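Local coordinates for protein similar to hydroxylamine oxidoreductase (Kuenenia stuttgartiensis, PDB 6H5L) that probably acts as an oxidoreductase, serving as a multi-heme c subunit of an anammox reductase complex with an extended electron-transfer pathway, at residues Arg224-Cys229 and Thr277-Tyr282; Gln281-Tyr286 and Leu347-Lys352; Glu258-Thr263 and Glu273-Pro278. All blocks are in the same frame, centred on the assembly; numbering follows the deposited sequence.

Three contacts surround the segment that leads into helix 280-285, contact 1 lying nearest the chain's centre. Contact 1 (224-229 with 277-282) and contact 2 (281-286 with 347-352) share that helix and are buried, their centres about 17 and 21 Å from the chain's centre. Contact 3 (258-263 with 273-278), about 27 Å out, is also mostly buried, with His259 exposed and Asp261 partly so, and shares Thr277 and Pro278 with contact 1. The chemistry changes with place: contact 1 is proline, sulfur and amide packing beside a thioether, contact 2 a valine wedge beside a tyrosine-carboxylate bond, and contact 3 an aromatic cluster with a water bridge. Contacts 1 and 2 hold the same heme; contacts 2 and 3 also reach the third subunit.

Contact 1 (Arg224-Cys229 and Thr277-Tyr282); sequences RQPEAC and TPTCQY. With HEC (heme c), chain I.
Pro226 sets its ring against the start of helix 280-285, and here the packing is dense. Its CG comes to 3.6 Å from CB of Thr279, the two side chains crossing at about a right angle, while its CB meets SG of Cys280 at 3.5 Å. Gln281 adds a polar grip beside this apolar patch. Its chain is bent about CB-CG (chi2 79°), which folds the amide back over the backbone of Arg224, with CD of Gln281 3.3 Å from O of Arg224. From there NE2 of Gln281 donates to O of Gln225 at 2.9 Å, a weak bond of 141° at the hydrogen; the stronger partner of that nitrogen is Gly223 O.

The helix so gripped carries a CxxCH heme-binding motif. Thr279 is the N-cap of the helix, OG1 accepting from N of Tyr282 at 3.0 Å, and Cys280, the first cysteine of the motif, is joined through SG to CAB of heme c at 1.8 Å. Cys229 opens another CxxCH motif and is bound to a different heme; its SG lies 3.6 Å from NE2 of Gln281.

Away from this seam the two segments part, though the residues stay buried against other partners. Gln225 turns its side chain from the helix towards Phe262 of its own chain and Lys255 of the second subunit, Glu227 reaches Tyr253, and the guanidinium of Arg224 leads off to a propionate of a further heme.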
# COMPACT_ATOMS: atom_id res chain seq x y z
N ARG A 224 -17.22 -25.57 9.69
CA ARG A 224 -16.04 -26.39 9.49
C ARG A 224 -14.99 -26.23 10.58
O ARG A 224 -14.06 -27.04 10.65
CB ARG A 224 -15.41 -26.07 8.12
CG ARG A 224 -16.23 -26.58 6.94
CD ARG A 224 -15.47 -26.47 5.64
NE ARG A 224 -15.58 -25.15 5.02
CZ ARG A 224 -16.41 -24.87 4.02
NH1 ARG A 224 -17.20 -25.81 3.53
NH2 ARG A 224 -16.44 -23.65 3.51
N GLN A 225 -15.11 -25.21 11.44
CA GLN A 225 -14.09 -25.16 12.48
C GLN A 225 -14.51 -26.02 13.67
O GLN A 225 -15.70 -26.14 13.97
CB GLN A 225 -13.84 -23.73 12.93
CG GLN A 225 -15.01 -22.78 12.74
CD GLN A 225 -14.58 -21.33 12.72
OE1 GLN A 225 -13.48 -21.00 12.26
NE2 GLN A 225 -15.44 -20.45 13.22
N PRO A 226 -13.53 -26.64 14.35
CA PRO A 226 -13.86 -27.60 15.42
C PRO A 226 -14.74 -27.03 16.53
O PRO A 226 -15.49 -27.79 17.15
CB PRO A 226 -12.49 -28.00 15.96
CG PRO A 226 -11.57 -27.81 14.81
CD PRO A 226 -12.09 -26.61 14.06
N GLU A 227 -14.66 -25.73 16.80
CA GLU A 227 -15.41 -25.15 17.91
C GLU A 227 -16.92 -25.25 17.72
O GLU A 227 -17.67 -25.11 18.70
CB GLU A 227 -15.01 -23.69 18.12
CG GLU A 227 -13.65 -23.48 18.80
CD GLU A 227 -12.48 -23.69 17.86
OE1 GLU A 227 -11.32 -23.56 18.31
OE2 GLU A 227 -12.70 -23.98 16.66
N ALA A 228 -17.39 -25.48 16.49
CA ALA A 228 -18.82 -25.59 16.25
C ALA A 228 -19.43 -26.83 16.88
O ALA A 228 -20.65 -26.87 17.10
CB ALA A 228 -19.11 -25.58 14.75
N CYS A 229 -18.62 -27.85 17.18
CA CYS A 229 -19.11 -29.09 17.76
C CYS A 229 -18.92 -29.15 19.27
O CYS A 229 -19.45 -30.07 19.90
CB CYS A 229 -18.39 -30.29 17.13
SG CYS A 229 -17.91 -30.05 15.41
N THR A 277 -3.01 -29.89 10.90
CA THR A 277 -3.61 -30.97 11.66
C THR A 277 -5.11 -31.02 11.36
O THR A 277 -5.71 -29.99 11.02
CB THR A 277 -3.38 -30.80 13.17
OG1 THR A 277 -3.87 -29.52 13.59
CG2 THR A 277 -1.90 -30.92 13.49
N PRO A 278 -5.73 -32.19 11.47
CA PRO A 278 -7.14 -32.31 11.07
C PRO A 278 -8.09 -31.72 12.10
O PRO A 278 -7.74 -31.50 13.26
CB PRO A 278 -7.33 -33.82 10.93
CG PRO A 278 -6.40 -34.39 11.94
CD PRO A 278 -5.20 -33.48 11.95
N THR A 279 -9.31 -31.47 11.64
CA THR A 279 -10.41 -31.02 12.47
C THR A 279 -11.38 -32.17 12.70
O THR A 279 -11.26 -33.24 12.12
CB THR A 279 -11.13 -29.84 11.82
OG1 THR A 279 -11.76 -30.27 10.60
CG2 THR A 279 -10.15 -28.72 11.50
N CYS A 280 -12.36 -31.92 13.58
CA CYS A 280 -13.43 -32.89 13.77
C CYS A 280 -14.12 -33.18 12.45
O CYS A 280 -14.43 -34.34 12.13
CB CYS A 280 -14.45 -32.38 14.79
SG CYS A 280 -13.80 -31.23 16.01
N GLN A 281 -14.37 -32.14 11.66
CA GLN A 281 -15.06 -32.30 10.39
C GLN A 281 -14.21 -33.06 9.38
O GLN A 281 -14.73 -33.87 8.62
CB GLN A 281 -15.47 -30.93 9.86
CG GLN A 281 -16.48 -30.19 10.74
CD GLN A 281 -15.85 -29.52 11.96
OE1 GLN A 281 -14.78 -29.91 12.43
NE2 GLN A 281 -16.54 -28.51 12.49
N TYR A 282 -12.90 -32.81 9.36
CA TYR A 282 -12.05 -33.50 8.40
C TYR A 282 -11.95 -34.99 8.71
O TYR A 282 -12.05 -35.83 7.81
CB TYR A 282 -10.67 -32.87 8.35
CG TYR A 282 -9.88 -33.28 7.13
CD1 TYR A 282 -10.11 -32.67 5.90
CD2 TYR A 282 -8.93 -34.29 7.19
CE1 TYR A 282 -9.41 -33.05 4.77
CE2 TYR A 282 -8.22 -34.68 6.07
CZ TYR A 282 -8.47 -34.06 4.86
OH TYR A 282 -7.77 -34.44 3.74
FE HEC I . -13.37 -38.10 16.81
CHA HEC I . -14.29 -41.20 17.75
CHB HEC I . -16.24 -36.78 18.20
CHC HEC I . -12.28 -34.91 16.13
CHD HEC I . -10.82 -39.35 14.83
NA HEC I . -14.93 -38.83 17.88
C1A HEC I . -15.19 -40.18 17.98
C2A HEC I . -16.58 -40.33 18.37
C3A HEC I . -17.12 -39.11 18.49
C4A HEC I . -16.09 -38.14 18.19
CMA HEC I . -18.57 -38.78 18.89
CAA HEC I . -17.31 -41.66 18.60
CBA HEC I . -17.88 -42.14 17.27
CGA HEC I . -16.91 -43.11 16.65
O1A HEC I . -16.36 -42.79 15.56
O2A HEC I . -16.68 -44.19 17.24
NB HEC I . -14.15 -36.20 17.06
C1B HEC I . -15.30 -35.88 17.76
C2B HEC I . -15.32 -34.45 17.96
C3B HEC I . -14.24 -33.93 17.39
C4B HEC I . -13.47 -35.02 16.81
CMB HEC I . -16.45 -33.67 18.67
CAB HEC I . -13.86 -32.43 17.34
CBB HEC I . -13.56 -31.87 18.75
NC HEC I . -11.87 -37.28 15.65
C1C HEC I . -11.55 -35.94 15.58
C2C HEC I . -10.22 -35.82 15.00
C3C HEC I . -9.91 -37.02 14.50
C4C HEC I . -10.88 -37.98 14.99
CMC HEC I . -9.60 -34.48 14.55
CAC HEC I . -8.63 -37.36 13.69
CBC HEC I . -7.38 -37.26 14.59
ND HEC I . -12.67 -39.99 16.34
C1D HEC I . -11.57 -40.27 15.54
C2D HEC I . -11.33 -41.70 15.56
C3D HEC I . -12.42 -42.28 16.48
C4D HEC I . -13.20 -41.14 16.91
CMD HEC I . -10.22 -42.48 14.82
CAD HEC I . -12.64 -43.76 16.84
CBD HEC I . -13.38 -44.42 15.67
CGD HEC I . -13.68 -45.86 15.99
O1D HEC I . -12.76 -46.71 15.85
O2D HEC I . -14.84 -46.15 16.38

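Contact 2 (Gln281-Tyr286 and Leu347-Lys352). With HEC (heme c), chain I.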
# COMPACT_ATOMS: atom_id res chain seq x y z
N GLN A 281 -14.37 -32.14 11.66
CA GLN A 281 -15.06 -32.30 10.39
C GLN A 281 -14.21 -33.06 9.38
O GLN A 281 -14.73 -33.87 8.62
CB GLN A 281 -15.47 -30.93 9.86
CG GLN A 281 -16.48 -30.19 10.74
CD GLN A 281 -15.85 -29.52 11.96
OE1 GLN A 281 -14.78 -29.91 12.43
NE2 GLN A 281 -16.54 -28.51 12.49
N TYR A 282 -12.90 -32.81 9.36
CA TYR A 282 -12.05 -33.50 8.40
C TYR A 282 -11.95 -34.99 8.71
O TYR A 282 -12.05 -35.83 7.81
CB TYR A 282 -10.67 -32.87 8.35
CG TYR A 282 -9.88 -33.28 7.13
CD1 TYR A 282 -10.11 -32.67 5.90
CD2 TYR A 282 -8.93 -34.29 7.19
CE1 TYR A 282 -9.41 -33.05 4.77
CE2 TYR A 282 -8.22 -34.68 6.07
CZ TYR A 282 -8.47 -34.06 4.86
OH TYR A 282 -7.77 -34.44 3.74
N CYS A 283 -11.76 -35.33 9.99
CA CYS A 283 -11.65 -36.73 10.38
C CYS A 283 -12.98 -37.47 10.19
O CYS A 283 -13.02 -38.56 9.62
CB CYS A 283 -11.18 -36.85 11.83
SG CYS A 283 -9.38 -36.99 12.08
N HIS A 284 -14.08 -36.87 10.66
CA HIS A 284 -15.34 -37.59 10.78
C HIS A 284 -16.25 -37.46 9.56
O HIS A 284 -17.00 -38.40 9.26
CB HIS A 284 -16.10 -37.12 12.02
CG HIS A 284 -15.56 -37.68 13.30
ND1 HIS A 284 -15.95 -38.91 13.79
CD2 HIS A 284 -14.64 -37.20 14.17
CE1 HIS A 284 -15.31 -39.15 14.92
NE2 HIS A 284 -14.51 -38.13 15.17
N MET A 285 -16.21 -36.34 8.85
CA MET A 285 -17.06 -36.21 7.67
C MET A 285 -16.45 -36.84 6.43
O MET A 285 -17.12 -36.91 5.39
CB MET A 285 -17.38 -34.74 7.39
CG MET A 285 -18.21 -34.10 8.48
SD MET A 285 -19.05 -32.60 7.94
CE MET A 285 -20.44 -32.58 9.07
N TYR A 286 -15.21 -37.30 6.51
CA TYR A 286 -14.68 -38.19 5.47
C TYR A 286 -15.48 -39.49 5.45
O TYR A 286 -15.66 -40.14 6.49
CB TYR A 286 -13.20 -38.46 5.74
CG TYR A 286 -12.53 -39.36 4.72
CD1 TYR A 286 -11.90 -38.82 3.60
CD2 TYR A 286 -12.49 -40.74 4.89
CE1 TYR A 286 -11.26 -39.63 2.68
CE2 TYR A 286 -11.86 -41.55 3.97
CZ TYR A 286 -11.25 -40.99 2.87
OH TYR A 286 -10.62 -41.79 1.94
N LEU A 347 -7.77 -45.11 8.06
CA LEU A 347 -6.35 -45.11 7.72
C LEU A 347 -6.08 -44.25 6.49
O LEU A 347 -4.98 -43.71 6.34
CB LEU A 347 -5.86 -46.54 7.50
CG LEU A 347 -5.81 -47.40 8.76
CD1 LEU A 347 -5.38 -48.82 8.45
CD2 LEU A 347 -4.89 -46.77 9.79
N GLU A 348 -7.07 -44.10 5.60
CA GLU A 348 -6.91 -43.19 4.47
C GLU A 348 -6.79 -41.75 4.94
O GLU A 348 -6.06 -40.95 4.34
CB GLU A 348 -8.07 -43.35 3.49
CG GLU A 348 -8.22 -44.75 2.92
CD GLU A 348 -9.25 -44.82 1.81
OE1 GLU A 348 -8.90 -45.28 0.70
OE2 GLU A 348 -10.40 -44.41 2.05
N VAL A 349 -7.51 -41.39 6.00
CA VAL A 349 -7.40 -40.05 6.56
C VAL A 349 -6.02 -39.85 7.19
O VAL A 349 -5.32 -38.88 6.90
CB VAL A 349 -8.52 -39.79 7.58
CG1 VAL A 349 -8.23 -38.54 8.39
CG2 VAL A 349 -9.85 -39.65 6.87
N CYS A 350 -5.62 -40.78 8.07
CA CYS A 350 -4.37 -40.63 8.78
C CYS A 350 -3.16 -40.71 7.85
O CYS A 350 -2.14 -40.07 8.12
CB CYS A 350 -4.25 -41.69 9.87
SG CYS A 350 -5.76 -42.04 10.80
N ALA A 351 -3.26 -41.48 6.77
CA ALA A 351 -2.13 -41.64 5.86
C ALA A 351 -1.77 -40.35 5.14
O ALA A 351 -0.68 -40.25 4.57
CB ALA A 351 -2.41 -42.74 4.84
N LYS A 352 -2.67 -39.36 5.13
CA LYS A 352 -2.37 -38.09 4.49
C LYS A 352 -1.30 -37.30 5.23
O LYS A 352 -0.68 -36.41 4.64
CB LYS A 352 -3.65 -37.26 4.36
CG LYS A 352 -4.72 -37.90 3.50
CD LYS A 352 -6.03 -37.13 3.55
CE LYS A 352 -7.04 -37.71 2.59
NZ LYS A 352 -6.54 -37.65 1.19
FE HEC I . -13.37 -38.10 16.81
CHA HEC I . -14.29 -41.20 17.75
CHB HEC I . -16.24 -36.78 18.20
CHC HEC I . -12.28 -34.91 16.13
CHD HEC I . -10.82 -39.35 14.83
NA HEC I . -14.93 -38.83 17.88
C1A HEC I . -15.19 -40.18 17.98
C2A HEC I . -16.58 -40.33 18.37
C3A HEC I . -17.12 -39.11 18.49
C4A HEC I . -16.09 -38.14 18.19
CMA HEC I . -18.57 -38.78 18.89
CAA HEC I . -17.31 -41.66 18.60
CBA HEC I . -17.88 -42.14 17.27
CGA HEC I . -16.91 -43.11 16.65
O1A HEC I . -16.36 -42.79 15.56
O2A HEC I . -16.68 -44.19 17.24
NB HEC I . -14.15 -36.20 17.06
C1B HEC I . -15.30 -35.88 17.76
C2B HEC I . -15.32 -34.45 17.96
C3B HEC I . -14.24 -33.93 17.39
C4B HEC I . -13.47 -35.02 16.81
CMB HEC I . -16.45 -33.67 18.67
CAB HEC I . -13.86 -32.43 17.34
CBB HEC I . -13.56 -31.87 18.75
NC HEC I . -11.87 -37.28 15.65
C1C HEC I . -11.55 -35.94 15.58
C2C HEC I . -10.22 -35.82 15.00
C3C HEC I . -9.91 -37.02 14.50
C4C HEC I . -10.88 -37.98 14.99
CMC HEC I . -9.60 -34.48 14.55
CAC HEC I . -8.63 -37.36 13.69
CBC HEC I . -7.38 -37.26 14.59
ND HEC I . -12.67 -39.99 16.34
C1D HEC I . -11.57 -40.27 15.54
C2D HEC I . -11.33 -41.70 15.56
C3D HEC I . -12.42 -42.28 16.48
C4D HEC I . -13.20 -41.14 16.91
CMD HEC I . -10.22 -42.48 14.82
CAD HEC I . -12.64 -43.76 16.84
CBD HEC I . -13.38 -44.42 15.67
CGD HEC I . -13.68 -45.86 15.99
O1D HEC I . -12.76 -46.71 15.85
O2D HEC I . -14.84 -46.15 16.38
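Val349 is the bump of this contact, and the hollow that takes it is formed by Tyr286, Cys283 and Tyr282. Its two methyls fork: CG1 stands anti to the backbone N (chi1 167°), which puts CG2 anti to the carbonyl carbon, on the side of Tyr286. CG2 settles over one face of Tyr286 in a CH-pi contact, 3.7 Å from the ring centroid and 26° off the normal, displaced towards the CG end of the ring. CG1 points into the other half of the hollow more loosely, 4.2 Å from SG of Cys283 and 4.5 Å from CD2 of Tyr282.

Beyond the wedge, the hydroxyl of Tyr286 donates to OE2 of Glu348 at 2.6 Å. The carboxylate stands almost perpendicular to the ring and is met from above its plane, 65° out of it. His289 N also donates to this OE2, and OE1 forms a salt bridge with Lys40 of the partner cytochrome chain, so the group is held from several directions. On the other flank, the aliphatic chain of Lys352 lies at the edge of Tyr282, with its CD nearest the hydroxyl.

Cys283 SG is bonded to CAC of heme c at 1.8 Å. His284 NE2 binds the heme iron, FE, at 2.0 Å, with His477 as the second axial ligand, while Cys350 holds another heme. The CxxCH helix 280-285 packed against the end of helix 337-350, where a second CxxCH motif begins, suits a multi-heme cytochrome with closely spaced hemes.

Contact 3 (Glu258-Thr263 and Glu273-Pro278). With HEC (heme c), chain J.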
# COMPACT_ATOMS: atom_id res chain seq x y z
N GLU A 258 -4.95 -19.13 12.10
CA GLU A 258 -4.97 -18.01 11.15
C GLU A 258 -4.60 -18.46 9.74
O GLU A 258 -5.07 -17.87 8.76
CB GLU A 258 -4.03 -16.90 11.61
CG GLU A 258 -4.51 -16.14 12.83
CD GLU A 258 -3.66 -16.39 14.06
OE1 GLU A 258 -3.00 -15.44 14.53
OE2 GLU A 258 -3.64 -17.54 14.55
N HIS A 259 -3.79 -19.51 9.62
CA HIS A 259 -3.35 -20.00 8.32
C HIS A 259 -4.15 -21.21 7.85
O HIS A 259 -3.79 -21.82 6.83
CB HIS A 259 -1.86 -20.31 8.36
CG HIS A 259 -1.00 -19.11 8.59
ND1 HIS A 259 -0.78 -18.58 9.85
CD2 HIS A 259 -0.32 -18.32 7.73
CE1 HIS A 259 0.01 -17.52 9.75
NE2 HIS A 259 0.30 -17.34 8.47
N TYR A 260 -5.21 -21.58 8.57
CA TYR A 260 -6.16 -22.57 8.08
C TYR A 260 -7.16 -21.89 7.15
O TYR A 260 -7.69 -20.82 7.47
CB TYR A 260 -6.89 -23.23 9.24
CG TYR A 260 -6.14 -24.36 9.93
CD1 TYR A 260 -4.87 -24.16 10.45
CD2 TYR A 260 -6.72 -25.61 10.08
CE1 TYR A 260 -4.19 -25.18 11.08
CE2 TYR A 260 -6.05 -26.64 10.71
CZ TYR A 260 -4.79 -26.42 11.21
OH TYR A 260 -4.11 -27.44 11.84
N ASP A 261 -7.42 -22.50 6.00
CA ASP A 261 -8.35 -21.95 5.02
C ASP A 261 -9.68 -22.69 5.18
O ASP A 261 -9.91 -23.73 4.57
CB ASP A 261 -7.79 -22.06 3.61
CG ASP A 261 -8.60 -21.27 2.59
OD1 ASP A 261 -9.69 -20.77 2.94
OD2 ASP A 261 -8.13 -21.13 1.44
N PHE A 262 -10.56 -22.13 6.01
CA PHE A 262 -11.88 -22.72 6.23
C PHE A 262 -12.89 -22.32 5.17
O PHE A 262 -14.04 -22.77 5.24
CB PHE A 262 -12.40 -22.33 7.62
CG PHE A 262 -11.68 -23.02 8.75
CD1 PHE A 262 -11.83 -24.38 8.95
CD2 PHE A 262 -10.86 -22.30 9.61
CE1 PHE A 262 -11.17 -25.02 9.99
CE2 PHE A 262 -10.20 -22.93 10.64
CZ PHE A 262 -10.36 -24.29 10.83
N THR A 263 -12.50 -21.50 4.20
CA THR A 263 -13.39 -21.18 3.09
C THR A 263 -13.48 -22.31 2.07
O THR A 263 -14.42 -22.33 1.26
CB THR A 263 -12.94 -19.90 2.38
OG1 THR A 263 -11.67 -20.12 1.74
CG2 THR A 263 -12.80 -18.76 3.38
N GLU A 273 -1.08 -28.37 3.76
CA GLU A 273 -0.96 -26.98 3.31
C GLU A 273 -2.12 -26.11 3.76
O GLU A 273 -1.91 -24.97 4.18
CB GLU A 273 -0.83 -26.93 1.79
CG GLU A 273 0.46 -27.52 1.25
CD GLU A 273 0.63 -27.31 -0.24
OE1 GLU A 273 0.19 -28.18 -1.02
OE2 GLU A 273 1.18 -26.26 -0.63
N ASP A 274 -3.35 -26.62 3.69
CA ASP A 274 -4.51 -25.88 4.17
C ASP A 274 -4.79 -26.16 5.64
O ASP A 274 -5.01 -25.22 6.42
CB ASP A 274 -5.74 -26.21 3.31
CG ASP A 274 -5.57 -25.77 1.87
OD1 ASP A 274 -4.85 -24.78 1.64
OD2 ASP A 274 -6.15 -26.42 0.98
N TYR A 275 -4.80 -27.43 6.04
CA TYR A 275 -4.79 -27.83 7.44
C TYR A 275 -3.46 -28.49 7.73
O TYR A 275 -3.05 -29.41 7.01
CB TYR A 275 -5.92 -28.82 7.77
CG TYR A 275 -7.35 -28.38 7.53
CD1 TYR A 275 -7.67 -27.12 7.06
CD2 TYR A 275 -8.40 -29.26 7.79
CE1 TYR A 275 -8.99 -26.75 6.84
CE2 TYR A 275 -9.71 -28.90 7.58
CZ TYR A 275 -10.00 -27.64 7.11
OH TYR A 275 -11.32 -27.29 6.90
N ARG A 276 -2.77 -28.05 8.79
CA ARG A 276 -1.61 -28.82 9.22
C ARG A 276 -2.03 -30.04 10.02
O ARG A 276 -1.47 -31.13 9.83
CB ARG A 276 -0.64 -27.96 10.04
CG ARG A 276 0.66 -28.71 10.34
CD ARG A 276 1.52 -28.04 11.39
NE ARG A 276 2.56 -28.96 11.86
CZ ARG A 276 3.41 -28.70 12.85
NH1 ARG A 276 3.36 -27.54 13.49
NH2 ARG A 276 4.31 -29.60 13.20
N THR A 277 -3.01 -29.89 10.90
CA THR A 277 -3.61 -30.97 11.66
C THR A 277 -5.11 -31.02 11.36
O THR A 277 -5.71 -29.99 11.02
CB THR A 277 -3.38 -30.80 13.17
OG1 THR A 277 -3.87 -29.52 13.59
CG2 THR A 277 -1.90 -30.92 13.49
N PRO A 278 -5.73 -32.19 11.47
CA PRO A 278 -7.14 -32.31 11.07
C PRO A 278 -8.09 -31.72 12.10
O PRO A 278 -7.74 -31.50 13.26
CB PRO A 278 -7.33 -33.82 10.93
CG PRO A 278 -6.40 -34.39 11.94
CD PRO A 278 -5.20 -33.48 11.95
FE HEC J . -1.87 -36.99 13.46
CHA HEC J . 0.27 -35.89 15.87
CHB HEC J . -2.48 -39.84 15.34
CHC HEC J . -4.27 -38.03 11.21
CHD HEC J . -1.10 -34.34 11.43
NA HEC J . -1.25 -37.71 15.29
C1A HEC J . -0.30 -37.12 16.09
C2A HEC J . -0.01 -38.02 17.19
C3A HEC J . -0.77 -39.11 17.03
C4A HEC J . -1.57 -38.94 15.84
CMA HEC J . -0.79 -40.33 17.97
CAA HEC J . 1.00 -37.79 18.34
CBA HEC J . 2.41 -37.86 17.78
CGA HEC J . 3.42 -37.89 18.90
O1A HEC J . 4.64 -37.90 18.60
O2A HEC J . 3.00 -37.91 20.09
NB HEC J . -3.12 -38.64 13.29
C1B HEC J . -3.25 -39.66 14.21
C2B HEC J . -4.35 -40.52 13.80
C3B HEC J . -4.84 -40.02 12.65
C4B HEC J . -4.08 -38.83 12.32
CMB HEC J . -4.81 -41.78 14.56
CAB HEC J . -6.01 -40.57 11.81
CBB HEC J . -7.35 -40.48 12.57
NC HEC J . -2.55 -36.32 11.66
C1C HEC J . -3.57 -36.88 10.91
C2C HEC J . -3.84 -36.00 9.79
C3C HEC J . -2.91 -35.03 9.79
C4C HEC J . -2.12 -35.18 11.00
CMC HEC J . -4.82 -36.33 8.64
CAC HEC J . -2.75 -33.90 8.74
CBC HEC J . -3.98 -32.97 8.65
ND HEC J . -0.63 -35.34 13.64
C1D HEC J . -0.41 -34.41 12.62
C2D HEC J . 0.67 -33.54 13.02
C3D HEC J . 1.10 -34.03 14.41
C4D HEC J . 0.23 -35.15 14.71
CMD HEC J . 1.27 -32.37 12.22
CAD HEC J . 2.21 -33.47 15.32
CBD HEC J . 3.38 -34.44 15.35
CGD HEC J . 4.02 -34.45 16.72
O1D HEC J . 3.28 -34.62 17.72
O2D HEC J . 5.26 -34.30 16.80
O HOH W 1 -11.84 -25.72 4.97
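Tyr260 and Tyr275 lie with their ring planes nearly parallel, 20° apart, but offset, with little of one ring above the other and their centroids 5.3 Å apart. What sits over the face of Tyr260 is instead CA of Tyr275, 4.0 Å from the ring centroid. With CG anti to its carbonyl carbon (chi1 -82°), the Tyr260 ring runs along the backbone of residues 274-277, and its hydroxyl accepts from N of Thr277 at 2.8 Å in a fairly straight bond (163°). A phenylalanine here would probably leave that backbone N-H without its mate and the 276-278 segment beside the heme less firmly held.

Phe262 completes the aromatic cluster, meeting the Tyr275 ring obliquely, with CD1 of Phe262 3.6 Å from OH of Tyr275. A water ties the same end together, accepting from OH of Tyr275 and donating to O of Asp261. Farther along, Thr277 CG2 and the ring of Pro278 rest on the heme bound by Cys350.

Helix 248-256 backs this loop, with Tyr253 edge-to-face against Tyr260 and Ile252 touching Thr277; helix 220-224 meets Phe262 through Val221, and Pro278 leads on into helix 280-285.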